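Long-range contacts in coclaurine N-methyltransferase (Coptis japonica, PDB 6GKV), which catalyses the transfer of a methyl group from S-adenosyl-L-methionine to the ring nitrogen of coclaurine, a tetrahydroisoquinoline, in plant alkaloid biosynthesis: residues A110-Y115 with G135-H140; D123-L128 with T190-L195; K204-L209 with S262-F267; D220-L225 with H346-K351. All coordinates share one frame; numbering follows the deposited sequence.

Contact 1: residues A110-Y115 with G135-H140; sequences AMLDLY and GALTLH
Leu-112 and Leu-137 mark the closest backbone approach of two helical segments, 110-115 and 136-140, whose axes pass 10.3 Å apart with a crossing angle of -67°. Leu-112 fills the crossing with three different atoms. Its CG lies anti to the carbonyl carbon (chi1 -74°), which sends the two methyls forward over the facing helix: CD1 rests on the backbone oxygen of Ala-136 and nears that residue's CB, while CD2 meets Leu-137 CD1 at 3.8 Å. Further back on the side chain, Leu-112 CB sits over the centre of the His-140 imidazole, 3.8 Å from the centroid and 5° off the ring normal, a CH-pi contact. At the edge of the same ring, near its plane, Asp-113 OD1 lies 3.1 Å from His-140 CE1. On the inner side, Leu-137 CD1 also reaches the edge of the Tyr-115 ring, 4.0 Å from CD2. The phenol hydroxyl of Tyr-115 is hydrogen-bonded elsewhere, to Glu-226 and Lys-91. Gly-135 is the N-cap of its helix, and Ala-136 fits the last position of a Rossmann-type GxGxxA pattern, consistent with the S-adenosyl-L-homocysteine bound nearby. The chemistry is therefore graded: aliphatic and aromatic groups pack inside, a carboxylate nears an imidazole at the exposed border, and His-140 ND1 is buried by the contact with no polar partner in the model.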
loop_
_atom_site.group_PDB
_atom_site.type_symbol
_atom_site.label_atom_id
_atom_site.label_comp_id
_atom_site.label_asym_id
_atom_site.label_seq_id
_atom_site.Cartn_x
_atom_site.Cartn_y
_atom_site.Cartn_z
ATOM N N ALA A 110 -21.535 6.058 -16.583
ATOM C CA ALA A 110 -21.274 6.213 -15.154
ATOM C C ALA A 110 -19.783 6.184 -14.805
ATOM O O ALA A 110 -19.337 6.978 -13.962
ATOM C CB ALA A 110 -22.014 5.154 -14.373
ATOM N N MET A 111 -19.014 5.284 -15.421
ATOM C CA MET A 111 -17.557 5.279 -15.213
ATOM C C MET A 111 -16.911 6.566 -15.752
ATOM O O MET A 111 -16.020 7.122 -15.119
ATOM C CB MET A 111 -16.873 4.090 -15.896
ATOM C CG MET A 111 -16.579 2.867 -15.081
ATOM S SD MET A 111 -15.777 2.912 -13.475
ATOM C CE MET A 111 -14.538 4.037 -13.745
ATOM N N LEU A 112 -17.346 7.002 -16.932
ATOM C CA LEU A 112 -16.762 8.161 -17.586
ATOM C C LEU A 112 -16.976 9.405 -16.724
ATOM O O LEU A 112 -16.049 10.195 -16.509
ATOM C CB LEU A 112 -17.357 8.338 -18.989
ATOM C CG LEU A 112 -16.826 7.294 -19.985
ATOM C CD1 LEU A 112 -17.464 7.397 -21.372
ATOM C CD2 LEU A 112 -15.297 7.367 -20.080
ATOM N N ASP A 113 -18.200 9.552 -16.219
ATOM C CA ASP A 113 -18.526 10.598 -15.256
ATOM C C ASP A 113 -17.639 10.519 -14.020
ATOM O O ASP A 113 -17.091 11.527 -13.569
ATOM C CB ASP A 113 -19.993 10.505 -14.845
ATOM C CG ASP A 113 -20.915 11.176 -15.842
ATOM O OD1 ASP A 113 -20.399 11.855 -16.755
ATOM O OD2 ASP A 113 -22.150 11.042 -15.705
ATOM N N LEU A 114 -17.490 9.312 -13.484
ATOM C CA LEU A 114 -16.678 9.106 -12.290
ATOM C C LEU A 114 -15.204 9.503 -12.505
ATOM O O LEU A 114 -14.551 9.994 -11.589
ATOM C CB LEU A 114 -16.793 7.645 -11.832
ATOM C CG LEU A 114 -16.083 7.270 -10.533
ATOM C CD1 LEU A 114 -16.425 8.228 -9.379
ATOM C CD2 LEU A 114 -16.363 5.812 -10.156
ATOM N N TYR A 115 -14.689 9.297 -13.712
ATOM C CA TYR A 115 -13.332 9.717 -14.052
ATOM C C TYR A 115 -13.191 11.232 -13.958
ATOM O O TYR A 115 -12.195 11.743 -13.453
ATOM C CB TYR A 115 -12.950 9.282 -15.464
ATOM C CG TYR A 115 -12.823 7.798 -15.690
ATOM C CD1 TYR A 115 -12.435 6.948 -14.673
ATOM C CD2 TYR A 115 -13.054 7.249 -16.963
ATOM C CE1 TYR A 115 -12.267 5.591 -14.915
ATOM C CE2 TYR A 115 -12.928 5.897 -17.202
ATOM C CZ TYR A 115 -12.549 5.064 -16.163
ATOM O OH TYR A 115 -12.430 3.708 -16.398
ATOM N N GLY A 135 -11.633 6.188 -27.824
ATOM C CA GLY A 135 -11.904 7.545 -27.396
ATOM C C GLY A 135 -13.172 7.778 -26.606
ATOM O O GLY A 135 -13.661 8.909 -26.562
ATOM N N ALA A 136 -13.693 6.723 -25.977
ATOM C CA ALA A 136 -14.867 6.835 -25.114
ATOM C C ALA A 136 -14.734 8.014 -24.149
ATOM O O ALA A 136 -15.681 8.802 -23.975
ATOM C CB ALA A 136 -15.082 5.553 -24.353
ATOM N N LEU A 137 -13.548 8.152 -23.554
ATOM C CA LEU A 137 -13.289 9.235 -22.600
ATOM C C LEU A 137 -13.006 10.565 -23.290
ATOM O O LEU A 137 -13.524 11.600 -22.875
ATOM C CB LEU A 137 -12.122 8.875 -21.684
ATOM C CG LEU A 137 -11.696 9.883 -20.609
ATOM C CD1 LEU A 137 -12.838 10.219 -19.627
ATOM C CD2 LEU A 137 -10.485 9.338 -19.863
ATOM N N THR A 138 -12.186 10.534 -24.339
ATOM C CA THR A 138 -11.875 11.739 -25.107
ATOM C C THR A 138 -13.146 12.439 -25.559
ATOM O O THR A 138 -13.346 13.615 -25.271
ATOM C CB THR A 138 -11.003 11.415 -26.333
ATOM O OG1 THR A 138 -9.675 11.110 -25.897
ATOM C CG2 THR A 138 -10.945 12.599 -27.286
ATOM N N LEU A 139 -14.013 11.703 -26.243
ATOM C CA LEU A 139 -15.237 12.273 -26.796
ATOM C C LEU A 139 -16.172 12.788 -25.703
ATOM O O LEU A 139 -16.852 13.803 -25.868
ATOM C CB LEU A 139 -15.949 11.231 -27.662
ATOM C CG LEU A 139 -15.019 10.652 -28.725
ATOM C CD1 LEU A 139 -15.699 9.581 -29.615
ATOM C CD2 LEU A 139 -14.444 11.805 -29.548
ATOM N N HIS A 140 -16.197 12.077 -24.585
ATOM C CA HIS A 140 -17.100 12.392 -23.488
ATOM C C HIS A 140 -16.679 13.684 -22.799
ATOM O O HIS A 140 -17.498 14.579 -22.570
ATOM C CB HIS A 140 -17.135 11.233 -22.489
ATOM C CG HIS A 140 -18.020 11.471 -21.304
ATOM N ND1 HIS A 140 -17.563 12.041 -20.134
ATOM C CD2 HIS A 140 -19.332 11.198 -21.106
ATOM C CE1 HIS A 140 -18.556 12.111 -19.265
ATOM N NE2 HIS A 140 -19.639 11.609 -19.829
#

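Contact 2: residues D123-L128 with T190-L195; sequences DGQSVL and TYDRIL
Ser-126 and Asp-192 meet just ahead of the parallel bridges Val-127/Arg-193 and Leu-128/Ile-194, and here side-chain as well as backbone groups make the bonds. The Ser-126 amide gives a hydrogen bond to Asp-192 OD2 (3.2 Å), reaching the carboxylate from above its plane. In return Asp-192 N donates to Ser-126 OG at 2.8 Å; the hydroxyl is placed for this by a chi1 of 53°, which sets it between the backbone N and the carbonyl carbon. A weak second bond joins Asp-192 N to Ser-126 O, whose main donor is Arg-193 N at 3.1 Å. Beyond this start the ladder is regular: Leu-128 N binds Arg-193 O (2.8 Å), and Leu-128 O receives Leu-195 N at 2.7 Å with an N-H...O angle of 177°. The Gln-125 amide stacks on the Arg-193 guanidinium with planes 14° apart; Gln-125 OE1 accepts from Gln-122 N, Arg-193 NE donates to Ala-119 O, and Arg-193 NH1 makes a weak bond to Asp-192 O. Leu-128 CB lies over one face of the Tyr-191 ring, 3.9 Å from its centroid, while Val-127 CG1 meets Leu-195 CD1 at 3.5 Å on the sheet face that also carries Arg-193. The pair belongs to the central parallel part of a Rossmann-like methyltransferase sheet: strand 149-154 flanks strand 126-130, strand 221-230 flanks strand 191-197, and helix 136-143 packs on Leu-195.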
loop_
_atom_site.group_PDB
_atom_site.type_symbol
_atom_site.label_atom_id
_atom_site.label_comp_id
_atom_site.label_asym_id
_atom_site.label_seq_id
_atom_site.Cartn_x
_atom_site.Cartn_y
_atom_site.Cartn_z
ATOM N N ASP A 123 -14.229 22.951 -16.695
ATOM C CA ASP A 123 -14.504 23.446 -18.048
ATOM C C ASP A 123 -13.329 24.088 -18.822
ATOM O O ASP A 123 -13.339 24.100 -20.053
ATOM C CB ASP A 123 -15.665 24.451 -17.999
ATOM C CG ASP A 123 -16.252 24.742 -19.387
ATOM O OD1 ASP A 123 -16.183 23.842 -20.258
ATOM O OD2 ASP A 123 -16.776 25.861 -19.613
ATOM N N GLY A 124 -12.322 24.617 -18.136
ATOM C CA GLY A 124 -11.258 25.314 -18.852
ATOM C C GLY A 124 -9.909 24.625 -18.980
ATOM O O GLY A 124 -8.877 25.295 -19.041
ATOM N N GLN A 125 -9.900 23.296 -19.047
ATOM C CA GLN A 125 -8.644 22.554 -18.896
ATOM C C GLN A 125 -8.130 21.879 -20.162
ATOM O O GLN A 125 -8.879 21.628 -21.098
ATOM C CB GLN A 125 -8.788 21.510 -17.779
ATOM C CG GLN A 125 -8.222 21.995 -16.446
ATOM C CD GLN A 125 -9.063 21.596 -15.264
ATOM O OE1 GLN A 125 -9.720 20.558 -15.281
ATOM N NE2 GLN A 125 -9.068 22.438 -14.231
ATOM N N SER A 126 -6.829 21.609 -20.176
ATOM C CA SER A 126 -6.182 20.881 -21.262
ATOM C C SER A 126 -6.032 19.416 -20.868
ATOM O O SER A 126 -5.342 19.109 -19.895
ATOM C CB SER A 126 -4.814 21.484 -21.556
ATOM O OG SER A 126 -4.071 21.547 -20.344
ATOM N N VAL A 127 -6.659 18.509 -21.610
ATOM C CA VAL A 127 -6.736 17.116 -21.159
ATOM C C VAL A 127 -6.037 16.144 -22.104
ATOM O O VAL A 127 -6.290 16.143 -23.302
ATOM C CB VAL A 127 -8.193 16.680 -20.997
ATOM C CG1 VAL A 127 -8.285 15.250 -20.415
ATOM C CG2 VAL A 127 -8.929 17.659 -20.128
ATOM N N LEU A 128 -5.159 15.316 -21.543
ATOM C CA LEU A 128 -4.435 14.289 -22.293
ATOM C C LEU A 128 -4.922 12.893 -21.935
ATOM O O LEU A 128 -4.924 12.496 -20.766
ATOM C CB LEU A 128 -2.945 14.397 -22.021
ATOM C CG LEU A 128 -2.013 13.387 -22.674
ATOM C CD1 LEU A 128 -2.144 13.462 -24.179
ATOM C CD2 LEU A 128 -0.574 13.667 -22.247
ATOM N N THR A 190 2.400 20.168 -22.611
ATOM C CA THR A 190 2.155 20.081 -21.172
ATOM C C THR A 190 0.681 20.348 -20.820
ATOM O O THR A 190 0.098 21.327 -21.298
ATOM C CB THR A 190 3.084 21.056 -20.443
ATOM O OG1 THR A 190 4.385 20.468 -20.340
ATOM C CG2 THR A 190 2.596 21.341 -19.076
ATOM N N TYR A 191 0.093 19.474 -19.991
ATOM C CA TYR A 191 -1.375 19.380 -19.837
ATOM C C TYR A 191 -1.884 19.451 -18.386
ATOM O O TYR A 191 -1.223 18.962 -17.486
ATOM C CB TYR A 191 -1.881 18.072 -20.464
ATOM C CG TYR A 191 -1.594 17.896 -21.946
ATOM C CD1 TYR A 191 -0.374 17.386 -22.389
ATOM C CD2 TYR A 191 -2.543 18.231 -22.897
ATOM C CE1 TYR A 191 -0.110 17.226 -23.727
ATOM C CE2 TYR A 191 -2.292 18.066 -24.241
ATOM C CZ TYR A 191 -1.075 17.558 -24.652
ATOM O OH TYR A 191 -0.832 17.392 -25.999
ATOM N N ASP A 192 -3.065 20.030 -18.168
ATOM C CA ASP A 192 -3.603 20.190 -16.805
ATOM C C ASP A 192 -4.057 18.866 -16.222
ATOM O O ASP A 192 -4.080 18.673 -15.005
ATOM C CB ASP A 192 -4.798 21.147 -16.772
ATOM C CG ASP A 192 -4.452 22.543 -17.232
ATOM O OD1 ASP A 192 -3.316 23.010 -16.970
ATOM O OD2 ASP A 192 -5.333 23.168 -17.864
ATOM N N ARG A 193 -4.474 17.963 -17.095
ATOM C CA ARG A 193 -4.944 16.682 -16.620
ATOM C C ARG A 193 -4.608 15.597 -17.611
ATOM O O ARG A 193 -4.897 15.693 -18.805
ATOM C CB ARG A 193 -6.437 16.742 -16.316
ATOM C CG ARG A 193 -6.690 17.006 -14.820
ATOM C CD ARG A 193 -7.841 17.945 -14.586
ATOM N NE ARG A 193 -8.028 18.286 -13.175
ATOM C CZ ARG A 193 -7.349 19.225 -12.524
ATOM N NH1 ARG A 193 -6.406 19.925 -13.137
ATOM N NH2 ARG A 193 -7.621 19.460 -11.255
ATOM N N ILE A 194 -3.925 14.587 -17.085
ATOM C CA ILE A 194 -3.552 13.423 -17.847
ATOM C C ILE A 194 -4.329 12.245 -17.320
ATOM O O ILE A 194 -4.276 11.926 -16.137
ATOM C CB ILE A 194 -2.062 13.138 -17.759
ATOM C CG1 ILE A 194 -1.287 14.366 -18.232
ATOM C CG2 ILE A 194 -1.713 11.889 -18.598
ATOM C CD1 ILE A 194 0.192 14.264 -17.978
ATOM N N LEU A 195 -5.060 11.611 -18.218
ATOM C CA LEU A 195 -5.896 10.486 -17.868
ATOM C C LEU A 195 -5.316 9.228 -18.475
ATOM O O LEU A 195 -5.036 9.188 -19.664
ATOM C CB LEU A 195 -7.313 10.718 -18.368
ATOM C CG LEU A 195 -7.915 12.030 -17.873
ATOM C CD1 LEU A 195 -9.182 12.329 -18.636
ATOM C CD2 LEU A 195 -8.209 11.908 -16.402
#

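Contact 3: residues K204-L209 with S262-F267; sequences KNYELL and SFFLYF
Tyr-206, in the first turn of helix 206-215, meets three phenylalanines of segment 262-267. Lys-204 lays its backbone O over the Tyr-206 ring, on the face opposite Phe-264. Next, Asn-205 is the N-cap: its OD1 accepts from Leu-208 N at 2.9 Å, which ties down the turn that carries the tyrosine. Tyr-206 CB comes first in the contact, over the centre of the Phe-267 ring, 3.7 Å from the centroid and 8° off its normal. With CG anti to the carbonyl carbon (chi1 -67°), the ring swings onward so that its edge also points at the face of Phe-267, centroids 5.5 Å apart. Phe-264 in turn sends its edge into one face of Tyr-206, a T-shaped pair with centroids 4.7 Å apart and planes at 83°. Phe-263 meets the tyrosine rim to rim, CE2 to CE2 at 3.6 Å. The Tyr-206 hydroxyl hydrogen-bonds Phe-200 O. Glu-207 adds its CB, 4.0 Å from Phe-267 CD1, while its carboxylate turns to salt bridges with Arg-59 and Arg-211. Tyr-266 hydrogen-bonds His-276 of the second subunit. Together the four rings form an aromatic cluster of steeply inclined contacts, joining the start of helix 206-215 to the loop before strand 272-279.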
loop_
_atom_site.group_PDB
_atom_site.type_symbol
_atom_site.label_atom_id
_atom_site.label_comp_id
_atom_site.label_asym_id
_atom_site.label_seq_id
_atom_site.Cartn_x
_atom_site.Cartn_y
_atom_site.Cartn_z
ATOM N N LYS A 204 6.040 -2.057 -18.333
ATOM C CA LYS A 204 6.912 -2.777 -17.426
ATOM C C LYS A 204 7.547 -1.814 -16.433
ATOM O O LYS A 204 7.121 -1.729 -15.281
ATOM C CB LYS A 204 7.999 -3.528 -18.197
ATOM C CG LYS A 204 7.468 -4.566 -19.169
ATOM C CD LYS A 204 6.608 -5.603 -18.453
ATOM C CE LYS A 204 6.140 -6.711 -19.408
ATOM N NZ LYS A 204 4.993 -7.456 -18.820
ATOM N N ASN A 205 8.566 -1.088 -16.888
ATOM C CA ASN A 205 9.287 -0.164 -16.022
ATOM C C ASN A 205 8.491 1.115 -15.727
ATOM O O ASN A 205 8.599 2.114 -16.450
ATOM C CB ASN A 205 10.644 0.199 -16.621
ATOM C CG ASN A 205 11.512 0.995 -15.662
ATOM O OD1 ASN A 205 11.009 1.748 -14.827
ATOM N ND2 ASN A 205 12.824 0.830 -15.772
ATOM N N TYR A 206 7.752 1.077 -14.616
ATOM C CA TYR A 206 6.829 2.136 -14.223
ATOM C C TYR A 206 7.534 3.390 -13.730
ATOM O O TYR A 206 7.028 4.505 -13.870
ATOM C CB TYR A 206 5.905 1.620 -13.132
ATOM C CG TYR A 206 4.944 0.534 -13.555
ATOM C CD1 TYR A 206 4.136 0.688 -14.668
ATOM C CD2 TYR A 206 4.841 -0.641 -12.827
ATOM C CE1 TYR A 206 3.254 -0.300 -15.043
ATOM C CE2 TYR A 206 3.960 -1.636 -13.192
ATOM C CZ TYR A 206 3.171 -1.466 -14.302
ATOM O OH TYR A 206 2.275 -2.461 -14.664
ATOM N N GLU A 207 8.704 3.215 -13.142
ATOM C CA GLU A 207 9.493 4.374 -12.728
ATOM C C GLU A 207 9.863 5.233 -13.959
ATOM O O GLU A 207 9.758 6.463 -13.910
ATOM C CB GLU A 207 10.754 3.929 -11.961
ATOM C CG GLU A 207 11.727 5.055 -11.614
ATOM C CD GLU A 207 13.095 4.546 -11.165
ATOM O OE1 GLU A 207 13.162 3.485 -10.518
ATOM O OE2 GLU A 207 14.112 5.199 -11.475
ATOM N N LEU A 208 10.270 4.592 -15.060
ATOM C CA LEU A 208 10.632 5.342 -16.281
ATOM C C LEU A 208 9.393 5.933 -16.950
ATOM O O LEU A 208 9.388 7.092 -17.326
ATOM C CB LEU A 208 11.398 4.469 -17.279
ATOM C CG LEU A 208 12.859 4.164 -16.924
ATOM C CD1 LEU A 208 13.514 3.307 -17.997
ATOM C CD2 LEU A 208 13.664 5.437 -16.709
ATOM N N LEU A 209 8.333 5.146 -17.061
ATOM C CA LEU A 209 7.073 5.634 -17.622
ATOM C C LEU A 209 6.480 6.827 -16.842
ATOM O O LEU A 209 6.065 7.821 -17.448
ATOM C CB LEU A 209 6.048 4.494 -17.669
ATOM C CG LEU A 209 4.767 4.879 -18.394
ATOM C CD1 LEU A 209 5.121 5.348 -19.798
ATOM C CD2 LEU A 209 3.824 3.720 -18.453
ATOM N N SER A 262 -2.101 -1.757 -4.281
ATOM C CA SER A 262 -1.119 -0.840 -3.670
ATOM C C SER A 262 0.066 -0.459 -4.546
ATOM O O SER A 262 0.977 0.219 -4.074
ATOM C CB SER A 262 -0.540 -1.472 -2.407
ATOM O OG SER A 262 0.388 -2.492 -2.781
ATOM N N PHE A 263 0.076 -0.913 -5.793
ATOM C CA PHE A 263 1.337 -1.060 -6.530
ATOM C C PHE A 263 2.025 0.265 -6.854
ATOM O O PHE A 263 3.230 0.415 -6.647
ATOM C CB PHE A 263 1.118 -1.866 -7.839
ATOM C CG PHE A 263 2.353 -2.611 -8.296
ATOM C CD1 PHE A 263 2.876 -3.639 -7.523
ATOM C CD2 PHE A 263 2.988 -2.287 -9.479
ATOM C CE1 PHE A 263 4.018 -4.328 -7.931
ATOM C CE2 PHE A 263 4.144 -2.968 -9.905
ATOM C CZ PHE A 263 4.666 -3.970 -9.133
ATOM N N PHE A 264 1.261 1.233 -7.331
ATOM C CA PHE A 264 1.855 2.462 -7.796
ATOM C C PHE A 264 2.109 3.416 -6.655
ATOM O O PHE A 264 2.728 4.456 -6.840
ATOM C CB PHE A 264 0.974 3.061 -8.871
ATOM C CG PHE A 264 0.818 2.149 -10.045
ATOM C CD1 PHE A 264 1.916 1.834 -10.828
ATOM C CD2 PHE A 264 -0.401 1.565 -10.344
ATOM C CE1 PHE A 264 1.805 0.961 -11.915
ATOM C CE2 PHE A 264 -0.523 0.699 -11.423
ATOM C CZ PHE A 264 0.586 0.392 -12.208
ATOM N N LEU A 265 1.683 3.023 -5.456
ATOM C CA LEU A 265 2.104 3.703 -4.249
ATOM C C LEU A 265 3.625 3.604 -4.125
ATOM O O LEU A 265 4.254 4.357 -3.369
ATOM C CB LEU A 265 1.422 3.101 -3.009
ATOM C CG LEU A 265 -0.118 3.159 -2.945
ATOM C CD1 LEU A 265 -0.641 2.595 -1.639
ATOM C CD2 LEU A 265 -0.671 4.574 -3.172
ATOM N N TYR A 266 4.213 2.660 -4.863
ATOM C CA TYR A 266 5.640 2.379 -4.735
ATOM C C TYR A 266 6.425 3.029 -5.854
ATOM O O TYR A 266 7.629 2.813 -5.987
ATOM C CB TYR A 266 5.891 0.871 -4.727
ATOM C CG TYR A 266 5.487 0.173 -3.440
ATOM C CD1 TYR A 266 6.270 0.293 -2.283
ATOM C CD2 TYR A 266 4.342 -0.606 -3.379
ATOM C CE1 TYR A 266 5.921 -0.326 -1.104
ATOM C CE2 TYR A 266 3.970 -1.258 -2.179
ATOM C CZ TYR A 266 4.773 -1.114 -1.054
ATOM O OH TYR A 266 4.434 -1.749 0.121
ATOM N N PHE A 267 5.726 3.815 -6.665
ATOM C CA PHE A 267 6.328 4.488 -7.812
ATOM C C PHE A 267 5.997 5.986 -7.740
ATOM O O PHE A 267 5.212 6.520 -8.534
ATOM C CB PHE A 267 5.843 3.846 -9.128
ATOM C CG PHE A 267 6.447 2.481 -9.387
ATOM C CD1 PHE A 267 7.741 2.361 -9.918
ATOM C CD2 PHE A 267 5.736 1.331 -9.096
ATOM C CE1 PHE A 267 8.315 1.112 -10.140
ATOM C CE2 PHE A 267 6.304 0.078 -9.281
ATOM C CZ PHE A 267 7.596 -0.037 -9.821
#

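Contact 4: residues D220-L225 with H346-K351; sequences DGLLFL and HVLFKK
Phe-224 and His-346 meet at one end of an antiparallel ladder whose segment axes run at 158°. Phe-224 CB begins beside Leu-348, 4.2 Å from its CD1. CG is anti to the backbone N (chi1 176°), carrying the ring along the partner strand: CD1 passes Val-347 O, CE1 reaches His-346 CB at 3.8 Å, and CZ ends over the imidazole face, 3.6 Å from His-346 CG. The pair is edge-to-face, with planes at 70°. The imidazole's rotation is set by bonds at both nitrogens, NE2 with Glu-226 and ND1 with Arg-118. Along the strands the backbone is held by two hydrogen-bonded pairs: Leu-223 with Phe-349, both bonds 2.8 Å between N and O, and Leu-225 with Val-347, both 2.9 Å. On the sheet face opposite Phe-224, Leu-223 and Phe-349 lie side by side, CD2 to CD2 at 3.6 Å, and Leu-225 CD2 touches the same ring at its edge. Lys-350 reaches away to a salt bridge with Asp-269 of the second subunit. Strand 221-230 thus has parallel strand 191-197 on one flank and antiparallel strand 342-350 on the other, with helix 104-118 packing on Phe-224 and His-346 and strand 272-279 lying beyond 342-350, outermost within this chain.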
loop_
_atom_site.group_PDB
_atom_site.type_symbol
_atom_site.label_atom_id
_atom_site.label_comp_id
_atom_site.label_asym_id
_atom_site.label_seq_id
_atom_site.Cartn_x
_atom_site.Cartn_y
_atom_site.Cartn_z
ATOM N N ASP A 220 0.410 22.390 -11.054
ATOM C CA ASP A 220 -0.892 22.162 -10.439
ATOM C C ASP A 220 -1.795 21.294 -11.309
ATOM O O ASP A 220 -3.020 21.354 -11.210
ATOM C CB ASP A 220 -1.591 23.492 -10.141
ATOM C CG ASP A 220 -0.780 24.383 -9.222
ATOM O OD1 ASP A 220 0.415 24.087 -8.971
ATOM O OD2 ASP A 220 -1.352 25.385 -8.752
ATOM N N GLY A 221 -1.178 20.508 -12.178
ATOM C CA GLY A 221 -1.910 19.542 -12.970
ATOM C C GLY A 221 -2.018 18.230 -12.221
ATOM O O GLY A 221 -1.256 17.986 -11.283
ATOM N N LEU A 222 -2.961 17.386 -12.632
ATOM C CA LEU A 222 -3.144 16.076 -12.010
ATOM C C LEU A 222 -2.966 14.946 -13.002
ATOM O O LEU A 222 -3.102 15.128 -14.212
ATOM C CB LEU A 222 -4.526 15.971 -11.360
ATOM C CG LEU A 222 -4.829 17.118 -10.395
ATOM C CD1 LEU A 222 -6.165 16.952 -9.710
ATOM C CD2 LEU A 222 -3.706 17.248 -9.376
ATOM N N LEU A 223 -2.626 13.784 -12.458
ATOM C CA LEU A 223 -2.582 12.530 -13.182
ATOM C C LEU A 223 -3.627 11.580 -12.593
ATOM O O LEU A 223 -3.551 11.242 -11.410
ATOM C CB LEU A 223 -1.194 11.890 -13.089
ATOM C CG LEU A 223 -1.164 10.450 -13.619
ATOM C CD1 LEU A 223 -1.543 10.442 -15.085
ATOM C CD2 LEU A 223 0.194 9.764 -13.404
ATOM N N PHE A 224 -4.608 11.166 -13.393
ATOM C CA PHE A 224 -5.568 10.169 -12.919
ATOM C C PHE A 224 -5.341 8.806 -13.596
ATOM O O PHE A 224 -5.279 8.700 -14.834
ATOM C CB PHE A 224 -7.000 10.623 -13.150
ATOM C CG PHE A 224 -8.019 9.578 -12.764
ATOM C CD1 PHE A 224 -8.321 9.343 -11.427
ATOM C CD2 PHE A 224 -8.649 8.814 -13.727
ATOM C CE1 PHE A 224 -9.248 8.372 -11.066
ATOM C CE2 PHE A 224 -9.573 7.837 -13.370
ATOM C CZ PHE A 224 -9.874 7.618 -12.037
ATOM N N LEU A 225 -5.232 7.765 -12.776
ATOM C CA LEU A 225 -4.932 6.417 -13.260
ATOM C C LEU A 225 -5.966 5.365 -12.873
ATOM O O LEU A 225 -6.361 5.280 -11.726
ATOM C CB LEU A 225 -3.573 5.970 -12.731
ATOM C CG LEU A 225 -3.214 4.509 -12.992
ATOM C CD1 LEU A 225 -3.027 4.322 -14.462
ATOM C CD2 LEU A 225 -1.948 4.128 -12.236
ATOM N N HIS A 346 -8.248 3.033 -8.576
ATOM C CA HIS A 346 -8.089 4.420 -9.032
ATOM C C HIS A 346 -7.094 5.218 -8.178
ATOM O O HIS A 346 -7.261 5.352 -6.955
ATOM C CB HIS A 346 -9.433 5.150 -9.037
ATOM C CG HIS A 346 -10.385 4.662 -10.091
ATOM N ND1 HIS A 346 -11.691 5.089 -10.170
ATOM C CD2 HIS A 346 -10.210 3.790 -11.108
ATOM C CE1 HIS A 346 -12.288 4.497 -11.190
ATOM N NE2 HIS A 346 -11.409 3.714 -11.782
ATOM N N VAL A 347 -6.082 5.775 -8.836
ATOM C CA VAL A 347 -5.099 6.600 -8.160
ATOM C C VAL A 347 -5.041 8.017 -8.730
ATOM O O VAL A 347 -4.930 8.208 -9.951
ATOM C CB VAL A 347 -3.696 5.987 -8.238
ATOM C CG1 VAL A 347 -2.776 6.701 -7.266
ATOM C CG2 VAL A 347 -3.741 4.489 -7.926
ATOM N N LEU A 348 -5.105 9.014 -7.838
ATOM C CA LEU A 348 -4.948 10.402 -8.258
ATOM C C LEU A 348 -3.574 10.903 -7.816
ATOM O O LEU A 348 -3.217 10.801 -6.644
ATOM C CB LEU A 348 -6.075 11.285 -7.700
ATOM C CG LEU A 348 -6.108 12.751 -8.173
ATOM C CD1 LEU A 348 -6.300 12.858 -9.682
ATOM C CD2 LEU A 348 -7.174 13.568 -7.435
ATOM N N PHE A 349 -2.792 11.391 -8.767
ATOM C CA PHE A 349 -1.442 11.894 -8.501
ATOM C C PHE A 349 -1.346 13.393 -8.778
ATOM O O PHE A 349 -1.967 13.884 -9.722
ATOM C CB PHE A 349 -0.388 11.222 -9.388
ATOM C CG PHE A 349 -0.260 9.731 -9.227
ATOM C CD1 PHE A 349 0.571 9.193 -8.257
ATOM C CD2 PHE A 349 -0.904 8.864 -10.122
ATOM C CE1 PHE A 349 0.728 7.813 -8.142
ATOM C CE2 PHE A 349 -0.748 7.479 -10.034
ATOM C CZ PHE A 349 0.074 6.949 -9.047
ATOM N N LYS A 350 -0.523 14.096 -7.998
ATOM C CA LYS A 350 -0.049 15.441 -8.364
ATOM C C LYS A 350 1.457 15.390 -8.670
ATOM O O LYS A 350 2.109 14.381 -8.392
ATOM C CB LYS A 350 -0.325 16.444 -7.247
ATOM C CG LYS A 350 0.657 16.324 -6.104
ATOM C CD LYS A 350 0.319 17.275 -4.962
ATOM C CE LYS A 350 1.176 16.976 -3.740
ATOM N NZ LYS A 350 0.598 17.608 -2.518
ATOM N N LYS A 351 2.009 16.477 -9.213
ATOM C CA LYS A 351 3.381 16.457 -9.720
ATOM C C LYS A 351 4.435 16.366 -8.622
ATOM O O LYS A 351 4.545 17.267 -7.794
ATOM C CB LYS A 351 3.639 17.695 -10.574
ATOM C CG LYS A 351 4.527 17.435 -11.756
ATOM C CD LYS A 351 4.871 18.731 -12.469
ATOM C CE LYS A 351 6.170 18.553 -13.222
ATOM N NZ LYS A 351 6.998 17.496 -12.556
#

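Overall arrangement
Contacts 2 and 4 are neighbouring parts of one sheet, their centres 11 Å apart, joined by probable hydrogen bonds from Leu-222 N to Asp-192 O and from Phe-224 N to Ile-194 O (both 2.9 Å). Contact 1 lies on one face of this sheet: Leu-137 CD2 meets Leu-195 CD1 of contact 2 at 3.5 Å, and Tyr-115 packs against Phe-224 and His-346 of contact 4. Contact 3 packs on the other face, where Phe-264 CD2 is 3.5 Å from Leu-225 CD2. Side chains of contacts 1, 3 and 4 lie about 10 Å from the bound tetrahydroisoquinoline; the Ala-136 side chain of contact 1 is about 5 Å and Leu-195 of contact 2 about 8 Å from S-adenosyl-L-homocysteine.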